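Local coordinates for protein CG1507-PB, isoform B (Drosophila melanogaster, PDB 5FGO) that probably binds purine-rich single-stranded DNA and RNA as part of gene regulation, this chain being the third Pur-alpha repeat, which pairs with a second copy, at residues H19-D23 with N24-Y28; C59-R62 with F63-F67. All blocks are in the same frame, centred on the assembly; numbering follows the deposited sequence.

Interaction 1 of 2, residues H19-D23 with N24-Y28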
ATOM      1  N   HIS B  19       8.580   1.061   9.012  1.00  1.44           N
ATOM      2  CA  HIS B  19       9.273   0.039   8.257  1.00  2.50           C
ATOM      3  C   HIS B  19       8.751  -1.378   8.527  1.00  3.14           C
ATOM      4  O   HIS B  19       8.336  -1.693   9.636  1.00  4.00           O
ATOM      5  CB  HIS B  19      10.759   0.166   8.577  1.00  3.10           C
ATOM      6  CG  HIS B  19      11.555  -1.069   8.311  1.00  8.00           C
ATOM      7  ND1 HIS B  19      11.974  -1.906   9.322  1.00  8.88           N
ATOM      8  CD2 HIS B  19      12.019  -1.607   7.159  1.00  4.90           C
ATOM      9  CE1 HIS B  19      12.670  -2.901   8.807  1.00  3.24           C
ATOM     10  NE2 HIS B  19      12.702  -2.750   7.496  1.00  5.15           N
HETATM   11  N   MSE B  20       8.748  -2.229   7.511  1.00  2.54           N
HETATM   12  CA  MSE B  20       8.341  -3.621   7.701  1.00  2.75           C
HETATM   13  C   MSE B  20       9.333  -4.526   7.006  1.00  1.97           C
HETATM   14  O   MSE B  20       9.921  -4.134   6.018  1.00  3.35           O
HETATM   15  CB  MSE B  20       6.927  -3.873   7.158  1.00  1.68           C
HETATM   16  CG  MSE B  20       6.425  -5.312   7.348  1.00  3.27           C
HETATM   17 SE   MSE B  20       4.602  -5.585   6.709  1.00  1.53          SE
HETATM   18  CE  MSE B  20       4.433  -3.756   6.101  1.00  1.42           C
ATOM     19  N   LYS B  21       9.531  -5.726   7.527  1.00  2.06           N
ATOM     20  CA  LYS B  21      10.446  -6.690   6.915  1.00  3.03           C
ATOM     21  C   LYS B  21       9.726  -7.965   6.598  1.00  1.55           C
ATOM     22  O   LYS B  21       8.998  -8.481   7.429  1.00  2.46           O
ATOM     23  CB  LYS B  21      11.622  -7.015   7.835  1.00  3.48           C
ATOM     24  CG  LYS B  21      12.681  -5.972   7.823  1.00  5.16           C
ATOM     25  CD  LYS B  21      13.904  -6.398   8.605  1.00  6.22           C
ATOM     26  CE  LYS B  21      15.157  -5.724   8.047  1.00  4.38           C
ATOM     27  NZ  LYS B  21      15.221  -4.238   8.174  1.00  3.84           N
ATOM     28  N   VAL B  22       9.930  -8.476   5.397  1.00  1.79           N
ATOM     29  CA  VAL B  22       9.335  -9.745   5.014  1.00  2.74           C
ATOM     30  C   VAL B  22      10.209 -10.397   3.953  1.00  0.91           C
ATOM     31  O   VAL B  22      10.686  -9.730   3.049  1.00  0.52           O
ATOM     32  CB  VAL B  22       7.849  -9.575   4.532  1.00  1.71           C
ATOM     33  CG1 VAL B  22       7.751  -8.547   3.450  1.00  1.22           C
ATOM     34  CG2 VAL B  22       7.237 -10.916   4.095  1.00  1.02           C
ATOM     35  N   ASP B  23      10.478 -11.682   4.149  1.00  1.52           N
ATOM     36  CA  ASP B  23      11.336 -12.479   3.282  1.00  1.71           C
ATOM     37  C   ASP B  23      12.669 -11.764   3.039  1.00  1.92           C
ATOM     38  O   ASP B  23      13.398 -11.460   3.991  1.00  1.43           O
ATOM     39  CB  ASP B  23      10.619 -12.778   1.970  1.00  4.82           C
ATOM     40  CG  ASP B  23       9.310 -13.534   2.178  1.00  6.77           C
ATOM     41  OD1 ASP B  23       9.241 -14.340   3.129  1.00  9.29           O
ATOM     42  OD2 ASP B  23       8.357 -13.334   1.383  1.00  7.56           O
ATOM     43  N   ASN B  24      12.997 -11.496   1.778  1.00  0.99           N
ATOM     44  CA  ASN B  24      14.232 -10.791   1.492  1.00  0.72           C
ATOM     45  C   ASN B  24      14.019  -9.337   1.137  1.00  0.79           C
ATOM     46  O   ASN B  24      14.859  -8.743   0.505  1.00  1.81           O
ATOM     47  CB  ASN B  24      15.012 -11.479   0.369  1.00  1.95           C
ATOM     48  CG  ASN B  24      16.510 -11.223   0.465  1.00  3.35           C
ATOM     49  OD1 ASN B  24      17.025 -10.909   1.541  1.00  6.03           O
ATOM     50  ND2 ASN B  24      17.207 -11.314  -0.661  1.00  3.48           N
ATOM     51  N   LYS B  25      12.854  -8.775   1.415  1.00  1.28           N
ATOM     52  CA  LYS B  25      12.622  -7.375   1.042  1.00  1.36           C
ATOM     53  C   LYS B  25      12.166  -6.509   2.196  1.00  1.24           C
ATOM     54  O   LYS B  25      11.666  -6.998   3.194  1.00  5.43           O
ATOM     55  CB  LYS B  25      11.647  -7.248  -0.125  1.00  2.96           C
ATOM     56  CG  LYS B  25      10.367  -8.029  -0.052  1.00  5.16           C
ATOM     57  CD  LYS B  25       9.617  -7.807  -1.369  1.00  4.02           C
ATOM     58  CE  LYS B  25       8.444  -8.723  -1.528  1.00  2.11           C
ATOM     59  NZ  LYS B  25       8.068  -8.806  -2.931  1.00  1.86           N
ATOM     60  N   ASN B  26      12.352  -5.210   2.045  1.00  0.90           N
ATOM     61  CA  ASN B  26      11.893  -4.257   3.032  1.00  0.76           C
ATOM     62  C   ASN B  26      10.858  -3.282   2.493  1.00  1.25           C
ATOM     63  O   ASN B  26      11.003  -2.757   1.382  1.00  0.94           O
ATOM     64  CB  ASN B  26      13.080  -3.449   3.551  1.00  2.30           C
ATOM     65  CG  ASN B  26      14.056  -4.285   4.317  1.00  2.29           C
ATOM     66  OD1 ASN B  26      13.971  -4.410   5.524  1.00  3.23           O
ATOM     67  ND2 ASN B  26      15.003  -4.860   3.613  1.00  5.83           N
ATOM     68  N   PHE B  27       9.854  -2.981   3.312  1.00  1.22           N
ATOM     69  CA  PHE B  27       8.871  -1.953   2.983  1.00  0.82           C
ATOM     70  C   PHE B  27       9.004  -0.681   3.823  1.00  0.97           C
ATOM     71  O   PHE B  27       9.168  -0.728   5.042  1.00  1.94           O
ATOM     72  CB  PHE B  27       7.473  -2.524   3.133  1.00  0.42           C
ATOM     73  CG  PHE B  27       7.051  -3.442   2.008  1.00  0.35           C
ATOM     74  CD1 PHE B  27       6.520  -2.919   0.833  1.00  0.61           C
ATOM     75  CD2 PHE B  27       7.151  -4.815   2.123  1.00  0.55           C
ATOM     76  CE1 PHE B  27       6.093  -3.738  -0.184  1.00  0.44           C
ATOM     77  CE2 PHE B  27       6.725  -5.648   1.079  1.00  0.65           C
ATOM     78  CZ  PHE B  27       6.195  -5.105  -0.062  1.00  0.43           C
ATOM     79  N   TYR B  28       8.960   0.467   3.165  1.00  0.79           N
ATOM     80  CA  TYR B  28       8.998   1.731   3.883  1.00  0.98           C
ATOM     81  C   TYR B  28       7.770   2.559   3.659  1.00  0.96           C
ATOM     82  O   TYR B  28       7.232   2.565   2.570  1.00  3.39           O
ATOM     83  CB  TYR B  28      10.238   2.518   3.495  1.00  1.11           C
ATOM     84  CG  TYR B  28      11.499   1.795   3.896  1.00  2.61           C
ATOM     85  CD1 TYR B  28      11.979   1.887   5.196  1.00  5.40           C
ATOM     86  CD2 TYR B  28      12.180   0.986   3.002  1.00  1.07           C
ATOM     87  CE1 TYR B  28      13.100   1.214   5.585  1.00  5.09           C
ATOM     88  CE2 TYR B  28      13.309   0.318   3.375  1.00  1.42           C
ATOM     89  CZ  TYR B  28      13.769   0.433   4.666  1.00  6.05           C
ATOM     90  OH  TYR B  28      14.898  -0.234   5.064  1.00  5.26           O
TER
HETATM   91  O   HOH W   1      13.884  -8.804   4.643  1.00  0.64           O
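His19 turns its CG anti to the backbone N (chi1 159°), and Asn26 sets its own beside the backbone N (chi1 -66°), which brings imidazole and amide together on one face of a two-residue beta hairpin. Its type II' turn runs from Val22 to Lys25. His19 NE2 donates to Asn26 OD1 at 2.9 Å, almost straight at 175°, with the acceptor in the ring plane and the amide nearly coplanar with the ring. Lys21, its chain bent at the last torsion, adds a weak bond from NZ to the same oxygen. Tyr28 runs alongside the imidazole, pointing the same way; the ring centroids are 5.1 Å apart and the rings hardly overlap, with His19 CD2 3.4 Å from Tyr28 CE1. With an alanine here, Asn26 OD1 would probably lose its straight donor, keeping the weak Lys21 bond, and Tyr28 its aromatic neighbour. On the opposite face, Met20 (selenomethionine), Val22 and Phe27 are buried and pack against the second subunit, while Lys25 pairs with Glu44. Asp23, in the turn, forms a salt bridge with Lys58 of the second subunit. Met20 and Phe27 exchange both backbone bonds, each 2.9 Å between N and O. Val22 CG1 meets the Phe27 ring at its edge, 3.9 Å from CE2.

Interaction 2 of 2, residues C59-R62 with F63-F67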
ATOM      1  N   CYS B  59      -7.772   9.251  -0.031  1.00  3.15           N
ATOM      2  CA  CYS B  59      -8.254   7.893  -0.233  1.00  4.05           C
ATOM      3  C   CYS B  59      -7.614   6.867   0.697  1.00  1.71           C
ATOM      4  O   CYS B  59      -7.752   5.662   0.491  1.00  2.40           O
ATOM      5  CB  CYS B  59      -8.095   7.499  -1.709  1.00 14.59           C
ATOM      6  SG  CYS B  59      -6.407   7.265  -2.283  1.00  9.94           S
ATOM      7  N   TRP B  60      -6.976   7.335   1.759  1.00  2.42           N
ATOM      8  CA  TRP B  60      -6.402   6.411   2.758  1.00  4.34           C
ATOM      9  C   TRP B  60      -7.479   5.476   3.342  1.00  3.19           C
ATOM     10  O   TRP B  60      -7.217   4.282   3.554  1.00  1.73           O
ATOM     11  CB  TRP B  60      -5.691   7.169   3.902  1.00  2.47           C
ATOM     12  CG  TRP B  60      -4.422   7.845   3.443  1.00  3.95           C
ATOM     13  CD1 TRP B  60      -3.940   7.885   2.165  1.00  2.24           C
ATOM     14  CD2 TRP B  60      -3.444   8.510   4.258  1.00  2.76           C
ATOM     15  NE1 TRP B  60      -2.757   8.576   2.130  1.00  2.98           N
ATOM     16  CE2 TRP B  60      -2.423   8.959   3.399  1.00  2.85           C
ATOM     17  CE3 TRP B  60      -3.338   8.777   5.625  1.00  5.22           C
ATOM     18  CZ2 TRP B  60      -1.315   9.665   3.858  1.00  4.73           C
ATOM     19  CZ3 TRP B  60      -2.226   9.480   6.088  1.00  3.39           C
ATOM     20  CH2 TRP B  60      -1.231   9.913   5.204  1.00  4.07           C
ATOM     21  N   ILE B  61      -8.674   6.012   3.608  1.00  1.96           N
ATOM     22  CA  ILE B  61      -9.751   5.191   4.160  1.00  2.23           C
ATOM     23  C   ILE B  61     -10.201   4.114   3.181  1.00  1.48           C
ATOM     24  O   ILE B  61     -10.349   2.943   3.554  1.00  1.58           O
ATOM     25  CB  ILE B  61     -10.962   6.035   4.587  1.00  5.30           C
ATOM     26  CG1 ILE B  61     -10.631   6.822   5.852  1.00  1.40           C
ATOM     27  CG2 ILE B  61     -12.143   5.128   4.933  1.00  2.27           C
ATOM     28  CD1 ILE B  61     -10.442   5.912   7.046  1.00  3.03           C
ATOM     29  N   ARG B  62     -10.451   4.519   1.940  1.00  2.15           N
ATOM     30  CA  ARG B  62     -10.829   3.570   0.890  1.00  3.65           C
ATOM     31  C   ARG B  62      -9.816   2.426   0.809  1.00  2.25           C
ATOM     32  O   ARG B  62     -10.192   1.254   0.714  1.00  2.34           O
ATOM     33  CB  ARG B  62     -10.971   4.298  -0.466  1.00  2.76           C
ATOM     34  CG  ARG B  62     -12.380   4.815  -0.773  1.00  6.67           C
ATOM     35  CD  ARG B  62     -12.462   5.682  -2.024  1.00 19.58           C
ATOM     36  NE  ARG B  62     -11.932   7.025  -1.774  1.00 25.61           N
ATOM     37  CZ  ARG B  62     -11.757   7.961  -2.703  1.00 18.90           C
ATOM     38  NH1 ARG B  62     -11.990   7.698  -3.979  1.00  9.73           N
ATOM     39  NH2 ARG B  62     -11.292   9.153  -2.358  1.00 21.43           N
ATOM     40  N   PHE B  63      -8.540   2.782   0.887  1.00  1.41           N
ATOM     41  CA  PHE B  63      -7.453   1.823   0.941  1.00  1.72           C
ATOM     42  C   PHE B  63      -7.505   0.876   2.141  1.00  2.84           C
ATOM     43  O   PHE B  63      -7.429  -0.347   2.014  1.00  2.52           O
ATOM     44  CB  PHE B  63      -6.157   2.596   0.990  1.00  1.43           C
ATOM     45  CG  PHE B  63      -5.221   2.270  -0.098  1.00  2.57           C
ATOM     46  CD1 PHE B  63      -5.319   2.914  -1.319  1.00  5.89           C
ATOM     47  CD2 PHE B  63      -4.217   1.345   0.094  1.00  4.58           C
ATOM     48  CE1 PHE B  63      -4.433   2.631  -2.340  1.00  4.56           C
ATOM     49  CE2 PHE B  63      -3.324   1.059  -0.917  1.00  2.66           C
ATOM     50  CZ  PHE B  63      -3.436   1.696  -2.130  1.00  4.34           C
ATOM     51  N   ARG B  64      -7.665   1.471   3.313  1.00  4.50           N
ATOM     52  CA  ARG B  64      -7.713   0.741   4.557  1.00  3.09           C
ATOM     53  C   ARG B  64      -8.855  -0.290   4.512  1.00  5.97           C
ATOM     54  O   ARG B  64      -8.702  -1.419   4.998  1.00  4.66           O
ATOM     55  CB  ARG B  64      -7.853   1.730   5.718  1.00  4.30           C
ATOM     56  CG  ARG B  64      -7.396   1.178   7.072  1.00  7.70           C
ATOM     57  CD  ARG B  64      -8.519   0.562   7.870  1.00  7.86           C
ATOM     58  NE  ARG B  64      -9.465   1.581   8.280  1.00  8.36           N
ATOM     59  CZ  ARG B  64     -10.715   1.631   7.848  1.00 13.26           C
ATOM     60  NH1 ARG B  64     -11.160   0.693   7.020  1.00  8.32           N
ATOM     61  NH2 ARG B  64     -11.522   2.598   8.258  1.00 15.40           N
ATOM     62  N   ASP B  65      -9.992   0.105   3.928  1.00  2.81           N
ATOM     63  CA  ASP B  65     -11.170  -0.769   3.841  1.00  3.80           C
ATOM     64  C   ASP B  65     -10.895  -1.961   2.932  1.00  4.45           C
ATOM     65  O   ASP B  65     -11.254  -3.099   3.234  1.00  3.84           O
ATOM     66  CB  ASP B  65     -12.391   0.004   3.330  1.00  4.25           C
ATOM     67  CG  ASP B  65     -12.867   1.072   4.299  1.00  3.19           C
ATOM     68  OD1 ASP B  65     -12.601   0.960   5.506  1.00  6.27           O
ATOM     69  OD2 ASP B  65     -13.480   2.054   3.848  1.00  2.34           O
ATOM     70  N   ILE B  66     -10.273  -1.700   1.795  1.00  5.22           N
ATOM     71  CA  ILE B  66      -9.916  -2.787   0.911  1.00  4.22           C
ATOM     72  C   ILE B  66      -9.039  -3.779   1.689  1.00  6.51           C
ATOM     73  O   ILE B  66      -9.215  -5.007   1.613  1.00  5.33           O
ATOM     74  CB  ILE B  66      -9.194  -2.266  -0.329  1.00  5.11           C
ATOM     75  CG1 ILE B  66     -10.202  -1.551  -1.225  1.00  4.40           C
ATOM     76  CG2 ILE B  66      -8.505  -3.402  -1.073  1.00  6.80           C
ATOM     77  CD1 ILE B  66      -9.604  -0.800  -2.336  1.00  1.52           C
ATOM     78  N   PHE B  67      -8.119  -3.248   2.477  1.00  3.08           N
ATOM     79  CA  PHE B  67      -7.268  -4.130   3.249  1.00  4.40           C
ATOM     80  C   PHE B  67      -7.961  -4.979   4.300  1.00 10.31           C
ATOM     81  O   PHE B  67      -7.632  -6.170   4.424  1.00  9.77           O
ATOM     82  CB  PHE B  67      -6.124  -3.350   3.863  1.00  5.16           C
ATOM     83  CG  PHE B  67      -4.864  -3.588   3.139  1.00  4.34           C
ATOM     84  CD1 PHE B  67      -4.626  -2.954   1.930  1.00  4.12           C
ATOM     85  CD2 PHE B  67      -3.981  -4.560   3.586  1.00  6.26           C
ATOM     86  CE1 PHE B  67      -3.476  -3.211   1.218  1.00  9.73           C
ATOM     87  CE2 PHE B  67      -2.827  -4.833   2.891  1.00  5.12           C
ATOM     88  CZ  PHE B  67      -2.572  -4.149   1.706  1.00 11.15           C
TER
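Phe63 N donates to Cys59 O at 3.0 Å, and this bond opens the first turns of the alpha helix, with Cys59 at the N-cap position. The ladder of i to i+4 backbone bonds continues from Arg64 N to Trp60 O, from Asp65 N to Ile61 O and from Ile66 N to Arg62 O, the last at 3.1 Å. Among the side chains, aliphatic carbon meets charged groups. Ile61 splits its branches between two partners: chi1 of -72° sends CG2 anti to the backbone N, where it comes 3.5 Å from Asp65 OD2, while CD1 lies 3.7 Å from Arg64 NH2. Arg64 runs side by side with Ile61, bent at its second and third torsions, and the Ile61 carbonyl oxygen sits above one face of its guanidinium, nearer the edge than the middle. The Arg62 guanidinium folds back over the helix start, with Cys59 CB over one face and NH2 bonded to Lys58 O. Aromatic contacts centre on the buried Phe63 ring, which meets Cys59 O at its edge. That ring stands edge-to-face to Phe29 of the second subunit and also meets Phe67 there, while Phe67 of this helix meets the partner's Phe63. Trp60 NE1 bonds to Ile55 O, tying the helix start to strand 49-56 of its own chain, and Cys59 packs on Met20 of the second subunit, placing the helix against the partner's first strand.

Overall arrangement
Interaction 1 comes first along the chain, in the hairpin of strands 18-22 and 25-34 at one edge, within this chain, of the four-stranded antiparallel sheet; interaction 2 follows the last strand, 49-56, at the start of helix 60-72. Their centres lie about 21 Å apart on opposite sides of the chain's centre, and their nearest atoms are about 8 Å apart, without touching. The second subunit brings them together instead: Met20 of the hairpin packs on Phe63 of the partner's helix, and Cys59 of this helix packs on the partner's Met20. This four-strand-plus-helix order is that of a PUR repeat, and the interlocked pair is consistent with repeat III serving as Pur-alpha's dimerisation part.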